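Long-range contacts in RNA-binding protein (Porphyromonas gingivalis W83, PDB 7JLY), which probably binds RNA through a single RNA recognition motif and also binds calcium: residues Met3-Gly8 against Val49-Glu54; Leu10-Arg15 against Gly41-Phe46; Val14-Leu19 against Ala32-Asp37; Arg59-Leu64 against Leu74-Ala79. One frame throughout, in Å; residues are numbered along the deposited sequence. Where two conformers were deposited one is given.

The four contacts illustrate how a small RNA recognition motif is assembled from a single sheet backed by two helices. Contact 1 pairs the strands at the middle of the sheet, and contact 4, its centre about 9 Å away, lays helix 54-64 against the neighbouring strand 72-78. Contacts 2 and 3 lie on the opposite side of the chain's centre, about 6 Å apart between their centres, and share Val14 and Arg15. Backbone bonding also joins them, Arg44 N lying 2.9 Å from Ile35 O. Calcium sits at the Glu54 end of contact 1, about 4 Å from the side chain of Glu78 in contact 4, whereas contacts 2 and 3 lie away from this site.

Contact 1 (Met3-Gly8 against Val49-Glu54); sequences MNIYVG and VEMEDE. With CA (calcium ion), chain C.
The two central strands of the RNA recognition motif meet here, Met3, Asn4 and Ile5 lying antiparallel to Met51, Glu50 and Val49. Met3 and Met51 exchange backbone hydrogen bonds, with Met3 N 2.9 Å from Met51 O; Ile5 and Val49 do the same, with Ile5 N 2.8 Å from Val49 O. Asn4 and Glu50, the non-hydrogen-bonded pair between them, bring Glu50 CA to 3.4 Å from Met3 O in a CA-H...O contact. Their planar ends stand 77° apart, bridged by a water that donates to Asn4 OD1 at 2.6 Å and to Glu50 OE2 at 3.0 Å, while Asn4 ND2 turns to Leu80 O. In family terms, strand 3-8 carries the first part of RNP2, from Ile5 on, and 49-51 the end of RNP1. Tyr6 lies on the Asn4 and Glu50 face, among Phe46, Phe48 and Lys77, as aromatic residues do on the RNA-binding surface of relatives. On the other face, under helix 54-64, Ile5 CG1 is anti to the carbonyl carbon (chi1 -53°), and its CD1 reaches Met51 SD at 3.7 Å. Met3 crosses Glu54 at about a right angle. Its thioether bends at chi3 (-61°), laying CE 3.8 Å from Glu54 CG, so that apolar carbons pack beside the stem of a charged side chain. Beyond that stem the carboxylate divides its oxygens: OE1 is paired with Arg58, and OE2 binds calcium at 2.7 Å, alongside three waters on the metal.

Contact 2 (Leu10-Arg15 against Gly41-Phe46); sequences LNYRVR and GRSRGF
The last residue of RNP2, Leu10, and the loop after it meet the start of RNP1 at Gly45. A backbone hydrogen bond runs from Leu10 N to Gly45 O at 2.8 Å, and the Leu10 side chain leans over the same carbonyl, its CB only 3.1 Å from Gly45 O. Its CD1 continues toward the backbone of Phe46. Tyr12 comes at Gly45 edge-on: ring atom CE1 lies 3.8 Å from Gly45 N, close to the ring plane, with CG held anti to the carbonyl carbon (chi1 -69°) so that the ring swings across to Ser43-Gly45. Gly45 sits at a corner of the chain with positive phi (93°), a backbone shape to which glycine is suited. Both sides carry small side-chain turns. Asn11 OD1 accepts from Arg13 N in an Asx turn at the start of a type I beta turn, and Ser43 OG accepts from Gly45 N at 2.9 Å in an ST turn. Further on, Phe46 CE1 lies 3.7 Å above the guanidinium plane of Arg44, over its centre. Ser43 OG also donates to a water, which in turn donates to Asn11 O and Val14 O. A second water joins Tyr12 OH, at 2.7 Å, to Arg44 O. The loop is held to 43-46 by one main-chain bond and two water bridges from side-chain hydroxyls to main-chain oxygens, so water completes the polar link while Gly45 admits the Tyr12 ring edge.

Contact 3 (Val14-Leu19 against Ala32-Asp37); sequences VREEDL and ARVITD
Polar and apolar contacts divide the meeting of Glu16 and Leu19 with Ala32-Val34. The polar one is a single hydrogen bond from Val34 N to Glu16 OE2, 3.1 Å long and nearly straight at 164°. The donor arrives on the anti side of the carboxylate oxygen, 22° out of its plane. Glu16 CG stands anti to the carbonyl carbon (chi1 -73°) and the chain runs extended beyond it, bringing the carboxylate to the strand edge. A water adds a second link, donating to Glu16 OE2 and to Val34 O, both at 2.8 Å. The other carboxylate oxygen, OE1, merely lies near Ala32 O, acceptor beside acceptor.

The apolar contacts gather on one methyl. Val34 CG2 lies 3.7 Å from Glu16 CG and 3.9 Å from Leu19 CD1, with the leucine and valine side chains at about a right angle. The carbonyl oxygen of Val14 borders the same methyl, while Leu19 also packs against Val49 and Leu10.

Charge pairing orders the helix start. Arg15 grips Asp18 side-on, NE to OD2 at 3.0 Å and NH2 to OD1 at 3.0 Å. Asp18 OD2 also accepts from Arg15 N, from the same face of its plane as NE, so this oxygen fixes both the backbone and the side chain of the N-cap residue.

Strand 29-36 is an outermost strand of the sheet, and the Glu16 bond to Val34 N at its edge is a feature of this protein; the first helix packed on the sheet is typical of the beta-alpha-beta unit that begins an RNA recognition motif.

Contact 4 (Arg59-Leu64 against Leu74-Ala79); sequences RAIEEL and LIVKEA
Ile61 and Val76 form the close-packed part of this contact, where helix 54-64 lies on strand 72-78 of the sheet. Their side chains meet at an angle, Ile61 CG1 3.8 Å from Val76 CG1, while the other branch of the isoleucine, CG2, rests 3.6 Å from Val76 O. With Ile61 CG1 anti to the carbonyl carbon (chi1 -72°) and the chain extended at chi2 (158°), CD1 runs along the strand to lie 3.6 Å from Glu78 N. One helical turn on, the packing is easier: Leu64 CB lies 4.3 Å from Val76 CG2 and 4.2 Å from Leu74 CD1, and the leucine then turns inward to Leu22 and Leu23 of helix 16-23, joining the two helices in one core.

The solvent side contrasts with this. Lys77 points away from the helix, to the opposite face of the sheet, where it makes a cation-pi contact with Tyr6, and the carboxylate of Glu78 leads away, in the neighbourhood of the calcium and Glu54. No hydrogen bond crosses between 59-64 and 74-79, which implies that the helix is seated here by apolar burial and side-chain shape, with charged groups kept to the margin.

Contact 1 (Met3-Gly8 against Val49-Glu54)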
# COMPACT_ATOMS: atom_id res chain seq x y z
N MET A 3 5.20 -5.02 9.53
CA MET A 3 3.94 -5.47 8.96
C MET A 3 3.89 -5.18 7.46
O MET A 3 4.24 -4.09 7.01
CB MET A 3 2.73 -4.83 9.65
CG MET A 3 1.40 -5.25 9.00
SD MET A 3 -0.09 -4.92 9.98
CE MET A 3 0.24 -5.92 11.43
N ASN A 4 3.44 -6.19 6.71
CA ASN A 4 3.18 -6.08 5.29
C ASN A 4 1.74 -5.63 5.10
O ASN A 4 0.83 -6.18 5.73
CB ASN A 4 3.42 -7.44 4.61
CG ASN A 4 3.61 -7.35 3.10
OD1 ASN A 4 4.03 -6.32 2.56
ND2 ASN A 4 3.31 -8.45 2.41
N ILE A 5 1.54 -4.61 4.26
CA ILE A 5 0.22 -4.04 4.05
C ILE A 5 -0.16 -4.16 2.60
O ILE A 5 0.59 -3.72 1.72
CB ILE A 5 0.17 -2.55 4.46
CG1 ILE A 5 0.68 -2.37 5.89
CG2 ILE A 5 -1.25 -2.00 4.31
CD1 ILE A 5 0.70 -0.94 6.36
N TYR A 6 -1.32 -4.76 2.35
CA TYR A 6 -1.91 -4.84 1.03
C TYR A 6 -2.64 -3.55 0.73
O TYR A 6 -3.46 -3.12 1.53
CB TYR A 6 -2.88 -6.03 0.96
CG TYR A 6 -3.52 -6.30 -0.40
CD1 TYR A 6 -4.62 -5.57 -0.83
CD2 TYR A 6 -3.03 -7.31 -1.23
CE1 TYR A 6 -5.22 -5.83 -2.06
CE2 TYR A 6 -3.62 -7.58 -2.46
CZ TYR A 6 -4.72 -6.84 -2.87
OH TYR A 6 -5.32 -7.09 -4.09
N VAL A 7 -2.36 -2.92 -0.41
CA VAL A 7 -3.15 -1.77 -0.85
C VAL A 7 -3.71 -2.05 -2.24
O VAL A 7 -2.96 -2.34 -3.17
CB VAL A 7 -2.31 -0.46 -0.86
CG1 VAL A 7 -3.24 0.75 -0.97
CG2 VAL A 7 -1.45 -0.34 0.40
N GLY A 8 -5.03 -1.96 -2.40
CA GLY A 8 -5.66 -2.38 -3.64
C GLY A 8 -6.82 -1.48 -4.06
O GLY A 8 -7.09 -0.49 -3.39
N VAL A 49 2.97 -2.37 0.91
CA VAL A 49 3.85 -1.48 1.67
C VAL A 49 4.27 -2.16 2.97
O VAL A 49 3.43 -2.68 3.70
CB VAL A 49 3.17 -0.14 2.00
CG1 VAL A 49 4.12 0.72 2.81
CG2 VAL A 49 2.73 0.60 0.72
N GLU A 50 5.57 -2.17 3.26
CA GLU A 50 6.04 -2.70 4.53
C GLU A 50 6.37 -1.55 5.46
O GLU A 50 7.02 -0.57 5.05
CB GLU A 50 7.26 -3.60 4.34
CG GLU A 50 6.90 -4.99 3.85
CD GLU A 50 8.11 -5.90 3.78
OE1 GLU A 50 8.88 -5.96 4.76
OE2 GLU A 50 8.29 -6.56 2.73
N MET A 51 5.91 -1.65 6.70
CA MET A 51 6.21 -0.66 7.72
C MET A 51 6.97 -1.36 8.84
O MET A 51 6.69 -2.51 9.16
CB MET A 51 4.94 0.01 8.24
CG MET A 51 4.24 0.87 7.20
SD MET A 51 2.79 1.70 7.86
CE MET A 51 3.58 2.95 8.88
N GLU A 52 7.95 -0.67 9.42
CA GLU A 52 8.83 -1.34 10.38
C GLU A 52 8.12 -1.66 11.70
O GLU A 52 8.42 -2.66 12.35
CB GLU A 52 10.08 -0.50 10.64
CG GLU A 52 11.13 -1.20 11.53
CD GLU A 52 11.62 -2.55 10.98
OE1 GLU A 52 11.82 -2.68 9.74
OE2 GLU A 52 11.80 -3.50 11.79
N ASP A 53 7.17 -0.81 12.08
CA ASP A 53 6.47 -0.93 13.36
C ASP A 53 5.04 -1.42 13.16
O ASP A 53 4.23 -0.73 12.54
CB ASP A 53 6.46 0.43 14.08
CG ASP A 53 5.89 0.34 15.49
OD1 ASP A 53 6.66 -0.02 16.41
OD2 ASP A 53 4.70 0.65 15.68
N GLU A 54 4.74 -2.61 13.68
CA GLU A 54 3.40 -3.19 13.57
C GLU A 54 2.31 -2.27 14.08
O GLU A 54 1.20 -2.25 13.55
CB GLU A 54 3.33 -4.50 14.35
CG GLU A 54 3.40 -5.73 13.49
CD GLU A 54 2.92 -6.97 14.23
OE1 GLU A 54 2.47 -6.83 15.40
OE2 GLU A 54 2.97 -8.07 13.63
CA CA C . 2.66 -10.32 12.25
O HOH W 1 6.01 -6.33 0.85
O HOH W 2 1.81 -9.71 10.06
O HOH W 3 3.02 -10.13 14.48
O HOH W 4 0.26 -9.71 12.75

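Contact 2 (Leu10-Arg15 against Gly41-Phe46)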
# COMPACT_ATOMS: atom_id res chain seq x y z
N LEU A 10 -6.63 0.41 -6.54
CA LEU A 10 -5.92 1.67 -6.78
C LEU A 10 -6.20 2.25 -8.15
O LEU A 10 -6.26 1.52 -9.14
CB LEU A 10 -4.41 1.46 -6.63
CG LEU A 10 -3.91 1.07 -5.24
CD1 LEU A 10 -2.41 0.76 -5.29
CD2 LEU A 10 -4.17 2.21 -4.25
N ASN A 11 -6.41 3.56 -8.21
CA ASN A 11 -6.28 4.31 -9.45
C ASN A 11 -5.00 3.85 -10.16
O ASN A 11 -3.94 3.75 -9.52
CB ASN A 11 -6.24 5.82 -9.14
CG ASN A 11 -6.28 6.71 -10.39
OD1 ASN A 11 -5.68 6.40 -11.43
ND2 ASN A 11 -6.98 7.83 -10.27
N TYR A 12 -5.08 3.52 -11.44
CA TYR A 12 -3.91 2.96 -12.12
C TYR A 12 -2.76 3.96 -12.22
O TYR A 12 -1.63 3.58 -12.55
CB TYR A 12 -4.29 2.45 -13.51
CG TYR A 12 -5.18 1.22 -13.48
CD1 TYR A 12 -4.75 0.04 -12.88
CD2 TYR A 12 -6.43 1.24 -14.06
CE1 TYR A 12 -5.55 -1.08 -12.85
CE2 TYR A 12 -7.24 0.13 -14.04
CZ TYR A 12 -6.80 -1.03 -13.44
OH TYR A 12 -7.61 -2.15 -13.42
N ARG A 13 -3.03 5.23 -11.93
CA ARG A 13 -1.99 6.25 -11.89
C ARG A 13 -1.21 6.23 -10.56
O ARG A 13 -0.19 6.90 -10.44
CB ARG A 13 -2.59 7.64 -12.09
CG ARG A 13 -3.18 7.86 -13.47
CD ARG A 13 -3.74 9.29 -13.62
NE ARG A 13 -2.68 10.28 -13.77
CZ ARG A 13 -2.21 11.04 -12.79
NH1 ARG A 13 -2.69 10.93 -11.56
NH2 ARG A 13 -1.24 11.92 -13.03
N VAL A 14 -1.70 5.49 -9.58
CA VAL A 14 -0.99 5.46 -8.28
C VAL A 14 0.39 4.79 -8.41
O VAL A 14 0.50 3.65 -8.85
CB VAL A 14 -1.81 4.74 -7.21
CG1 VAL A 14 -0.96 4.47 -5.98
CG2 VAL A 14 -3.02 5.59 -6.82
N ARG A 15 1.43 5.54 -8.03
CA ARG A 15 2.82 5.07 -8.10
C ARG A 15 3.31 4.57 -6.75
O ARG A 15 2.68 4.82 -5.73
CB ARG A 15 3.73 6.20 -8.55
CG ARG A 15 3.38 6.76 -9.91
CD ARG A 15 4.00 8.14 -10.10
NE ARG A 15 3.53 9.11 -9.10
CZ ARG A 15 3.93 10.37 -9.05
NH1 ARG A 15 4.82 10.80 -9.94
NH2 ARG A 15 3.47 11.20 -8.13
N GLY A 41 4.12 -3.84 -18.22
CA GLY A 41 4.81 -3.09 -17.18
C GLY A 41 3.89 -2.14 -16.43
O GLY A 41 4.31 -1.39 -15.55
N ARG A 42 2.60 -2.21 -16.75
CA ARG A 42 1.64 -1.28 -16.18
C ARG A 42 0.99 -1.80 -14.90
O ARG A 42 0.78 -3.00 -14.72
CB ARG A 42 0.57 -0.94 -17.22
CG ARG A 42 1.14 -0.30 -18.47
CD ARG A 42 0.10 -0.16 -19.57
NE ARG A 42 -0.89 0.88 -19.28
CZ ARG A 42 -1.73 1.35 -20.20
NH1 ARG A 42 -1.67 0.89 -21.44
NH2 ARG A 42 -2.61 2.29 -19.89
N SER A 43 0.65 -0.87 -14.01
CA SER A 43 0.05 -1.19 -12.73
C SER A 43 -1.16 -2.11 -12.87
O SER A 43 -1.97 -1.95 -13.79
CB SER A 43 -0.36 0.11 -12.02
OG SER A 43 -1.31 -0.15 -11.01
N ARG A 44 -1.27 -3.07 -11.96
CA ARG A 44 -2.45 -3.93 -11.89
C ARG A 44 -3.42 -3.45 -10.81
O ARG A 44 -4.43 -4.11 -10.53
CB ARG A 44 -2.05 -5.38 -11.62
CG ARG A 44 -1.35 -6.05 -12.79
CD ARG A 44 -0.94 -7.47 -12.42
NE ARG A 44 -2.07 -8.22 -11.91
CZ ARG A 44 -1.97 -9.33 -11.18
NH1 ARG A 44 -0.78 -9.85 -10.88
NH2 ARG A 44 -3.07 -9.94 -10.75
N GLY A 45 -3.11 -2.29 -10.22
CA GLY A 45 -4.05 -1.63 -9.32
C GLY A 45 -3.88 -2.00 -7.86
O GLY A 45 -4.70 -1.63 -7.02
N PHE A 46 -2.82 -2.73 -7.54
CA PHE A 46 -2.56 -3.09 -6.16
C PHE A 46 -1.07 -3.23 -5.88
O PHE A 46 -0.24 -3.29 -6.79
CB PHE A 46 -3.29 -4.38 -5.80
CG PHE A 46 -2.64 -5.64 -6.32
CD1 PHE A 46 -2.76 -6.01 -7.64
CD2 PHE A 46 -1.96 -6.49 -5.46
CE1 PHE A 46 -2.19 -7.19 -8.12
CE2 PHE A 46 -1.37 -7.67 -5.92
CZ PHE A 46 -1.50 -8.02 -7.25
O HOH W 5 -1.70 1.95 -9.28
O HOH W 6 -7.04 -3.98 -11.56

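Contact 3 (Val14-Leu19 against Ala32-Asp37)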
# COMPACT_ATOMS: atom_id res chain seq x y z
N VAL A 14 -1.70 5.49 -9.58
CA VAL A 14 -0.99 5.46 -8.28
C VAL A 14 0.39 4.79 -8.41
O VAL A 14 0.50 3.65 -8.85
CB VAL A 14 -1.81 4.74 -7.21
CG1 VAL A 14 -0.96 4.47 -5.98
CG2 VAL A 14 -3.02 5.59 -6.82
N ARG A 15 1.43 5.54 -8.03
CA ARG A 15 2.82 5.07 -8.10
C ARG A 15 3.31 4.57 -6.75
O ARG A 15 2.68 4.82 -5.73
CB ARG A 15 3.73 6.20 -8.55
CG ARG A 15 3.38 6.76 -9.91
CD ARG A 15 4.00 8.14 -10.10
NE ARG A 15 3.53 9.11 -9.10
CZ ARG A 15 3.93 10.37 -9.05
NH1 ARG A 15 4.82 10.80 -9.94
NH2 ARG A 15 3.47 11.20 -8.13
N GLU A 16 4.45 3.88 -6.76
CA GLU A 16 5.07 3.49 -5.49
C GLU A 16 5.33 4.70 -4.59
O GLU A 16 5.17 4.61 -3.37
CB GLU A 16 6.36 2.71 -5.76
CG GLU A 16 6.05 1.31 -6.29
CD GLU A 16 7.28 0.56 -6.74
OE1 GLU A 16 8.40 1.08 -6.54
OE2 GLU A 16 7.13 -0.55 -7.29
N GLU A 17 5.73 5.83 -5.17
CA GLU A 17 6.05 6.97 -4.31
C GLU A 17 4.78 7.54 -3.69
O GLU A 17 4.81 8.08 -2.59
CB GLU A 17 6.81 8.06 -5.08
CG GLU A 17 5.97 8.92 -5.97
CD GLU A 17 6.66 10.23 -6.30
OE1 GLU A 17 6.39 11.24 -5.62
OE2 GLU A 17 7.49 10.24 -7.23
N ASP A 18 3.64 7.38 -4.36
CA ASP A 18 2.36 7.79 -3.80
C ASP A 18 1.96 6.89 -2.62
O ASP A 18 1.36 7.37 -1.65
CB ASP A 18 1.28 7.77 -4.88
CG ASP A 18 1.63 8.65 -6.06
OD1 ASP A 18 2.17 9.75 -5.83
OD2 ASP A 18 1.39 8.26 -7.23
N LEU A 19 2.25 5.59 -2.72
CA LEU A 19 1.96 4.68 -1.62
C LEU A 19 2.85 4.98 -0.42
O LEU A 19 2.38 5.00 0.71
CB LEU A 19 2.15 3.22 -2.04
CG LEU A 19 1.13 2.73 -3.07
CD1 LEU A 19 1.36 1.26 -3.33
CD2 LEU A 19 -0.29 2.96 -2.56
N ALA A 32 8.01 -0.37 -0.71
CA ALA A 32 6.76 -0.08 -1.40
C ALA A 32 6.85 -0.63 -2.82
O ALA A 32 7.83 -0.39 -3.53
CB ALA A 32 6.48 1.43 -1.41
N ARG A 33 5.84 -1.41 -3.20
CA ARG A 33 5.86 -2.07 -4.50
C ARG A 33 4.47 -1.99 -5.12
O ARG A 33 3.49 -2.30 -4.45
CB ARG A 33 6.26 -3.55 -4.36
CG ARG A 33 7.56 -3.79 -3.62
CD ARG A 33 7.91 -5.28 -3.58
NE ARG A 33 7.13 -6.03 -2.61
CZ ARG A 33 6.49 -7.17 -2.87
NH1 ARG A 33 6.52 -7.69 -4.10
NH2 ARG A 33 5.81 -7.79 -1.92
N VAL A 34 4.39 -1.55 -6.37
CA VAL A 34 3.15 -1.69 -7.13
C VAL A 34 3.32 -2.88 -8.05
O VAL A 34 4.32 -2.98 -8.76
CB VAL A 34 2.82 -0.44 -7.96
CG1 VAL A 34 1.67 -0.74 -8.93
CG2 VAL A 34 2.47 0.75 -7.05
N ILE A 35 2.37 -3.80 -8.01
CA ILE A 35 2.46 -5.00 -8.85
C ILE A 35 2.03 -4.64 -10.25
O ILE A 35 1.01 -3.98 -10.44
CB ILE A 35 1.58 -6.15 -8.32
CG1 ILE A 35 1.92 -6.47 -6.86
CG2 ILE A 35 1.73 -7.39 -9.20
CD1 ILE A 35 3.39 -6.76 -6.62
N THR A 36 2.81 -5.07 -11.24
CA THR A 36 2.56 -4.69 -12.62
C THR A 36 2.38 -5.89 -13.52
O THR A 36 2.79 -7.01 -13.17
CB THR A 36 3.71 -3.86 -13.18
OG1 THR A 36 4.92 -4.63 -13.08
CG2 THR A 36 3.87 -2.55 -12.42
N ASP A 37 1.77 -5.67 -14.68
CA ASP A 37 1.62 -6.70 -15.71
C ASP A 37 2.99 -7.07 -16.24
O ASP A 37 3.82 -6.19 -16.47
CB ASP A 37 0.71 -6.21 -16.84
CG ASP A 37 0.51 -7.26 -17.93
OD1 ASP A 37 -0.38 -8.13 -17.78
OD2 ASP A 37 1.24 -7.22 -18.94
O HOH W 7 5.96 -0.97 -9.78

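Contact 4 (Arg59-Leu64 against Leu74-Ala79)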
# COMPACT_ATOMS: atom_id res chain seq x y z
N ARG A 59 -2.37 1.20 12.91
CA ARG A 59 -2.96 2.53 12.98
C ARG A 59 -3.27 3.05 11.58
O ARG A 59 -4.34 3.64 11.34
CB ARG A 59 -2.02 3.49 13.71
CG ARG A 59 -2.35 4.96 13.49
CD ARG A 59 -1.26 5.84 14.08
NE ARG A 59 -1.23 5.74 15.54
CZ ARG A 59 -2.01 6.47 16.33
NH1 ARG A 59 -2.86 7.35 15.79
NH2 ARG A 59 -1.94 6.34 17.65
N ALA A 60 -2.35 2.84 10.64
CA ALA A 60 -2.57 3.32 9.27
C ALA A 60 -3.78 2.63 8.66
O ALA A 60 -4.62 3.28 8.04
CB ALA A 60 -1.33 3.10 8.41
N ILE A 61 -3.89 1.33 8.87
CA ILE A 61 -5.03 0.59 8.32
C ILE A 61 -6.35 1.10 8.91
O ILE A 61 -7.33 1.27 8.20
CB ILE A 61 -4.86 -0.93 8.58
CG1 ILE A 61 -3.75 -1.49 7.69
CG2 ILE A 61 -6.19 -1.67 8.37
CD1 ILE A 61 -3.14 -2.77 8.20
N GLU A 62 -6.35 1.38 10.21
CA GLU A 62 -7.56 1.81 10.90
C GLU A 62 -8.01 3.19 10.41
O GLU A 62 -9.20 3.46 10.24
CB GLU A 62 -7.33 1.84 12.41
CG GLU A 62 -8.50 2.39 13.24
CD GLU A 62 -9.65 1.41 13.37
OE1 GLU A 62 -9.48 0.23 12.98
OE2 GLU A 62 -10.73 1.82 13.85
N GLU A 63 -7.04 4.07 10.18
CA GLU A 63 -7.37 5.41 9.70
C GLU A 63 -7.80 5.37 8.24
O GLU A 63 -8.80 5.99 7.84
CB GLU A 63 -6.18 6.37 9.87
CG GLU A 63 -6.39 7.71 9.16
CD GLU A 63 -5.52 8.82 9.71
OE1 GLU A 63 -5.15 8.75 10.90
OE2 GLU A 63 -5.21 9.75 8.93
N LEU A 64 -7.06 4.63 7.43
CA LEU A 64 -7.26 4.69 5.98
C LEU A 64 -8.45 3.87 5.51
O LEU A 64 -8.93 4.09 4.39
CB LEU A 64 -6.00 4.23 5.25
CG LEU A 64 -4.80 5.18 5.34
CD1 LEU A 64 -3.59 4.54 4.71
CD2 LEU A 64 -5.10 6.51 4.65
N LEU A 74 -10.08 2.88 -1.10
CA LEU A 74 -8.94 2.01 -0.79
C LEU A 74 -9.33 0.63 -0.31
O LEU A 74 -10.30 0.45 0.44
CB LEU A 74 -8.06 2.65 0.29
CG LEU A 74 -7.21 3.84 -0.13
CD1 LEU A 74 -6.72 4.57 1.11
CD2 LEU A 74 -6.02 3.37 -0.96
N ILE A 75 -8.55 -0.36 -0.75
CA ILE A 75 -8.42 -1.61 -0.02
C ILE A 75 -7.14 -1.47 0.77
O ILE A 75 -6.09 -1.26 0.18
CB ILE A 75 -8.29 -2.83 -0.95
CG1 ILE A 75 -9.53 -2.99 -1.84
CG2 ILE A 75 -8.02 -4.08 -0.11
CD1 ILE A 75 -9.39 -4.14 -2.87
N VAL A 76 -7.22 -1.53 2.10
CA VAL A 76 -6.01 -1.46 2.93
C VAL A 76 -6.14 -2.46 4.07
O VAL A 76 -7.03 -2.35 4.92
CB VAL A 76 -5.77 -0.04 3.53
CG1 VAL A 76 -4.45 -0.01 4.27
CG2 VAL A 76 -5.76 1.01 2.46
N LYS A 77 -5.24 -3.44 4.08
CA LYS A 77 -5.40 -4.57 4.98
C LYS A 77 -4.05 -5.21 5.27
O LYS A 77 -3.13 -5.13 4.45
CB LYS A 77 -6.37 -5.60 4.39
CG LYS A 77 -5.88 -6.26 3.10
CD LYS A 77 -6.92 -7.24 2.51
CE LYS A 77 -6.47 -7.75 1.12
NZ LYS A 77 -7.52 -8.56 0.42
N GLU A 78 -3.93 -5.83 6.43
CA GLU A 78 -2.75 -6.61 6.75
C GLU A 78 -2.57 -7.71 5.71
O GLU A 78 -3.53 -8.39 5.32
CB GLU A 78 -2.84 -7.21 8.15
CG GLU A 78 -1.69 -8.16 8.48
CD GLU A 78 -1.77 -8.73 9.88
OE1 GLU A 78 -2.73 -8.40 10.61
OE2 GLU A 78 -0.88 -9.52 10.25
N ALA A 79 -1.33 -7.89 5.25
CA ALA A 79 -1.01 -8.94 4.31
C ALA A 79 -0.15 -10.02 4.96
O ALA A 79 0.53 -9.77 5.95
CB ALA A 79 -0.29 -8.36 3.11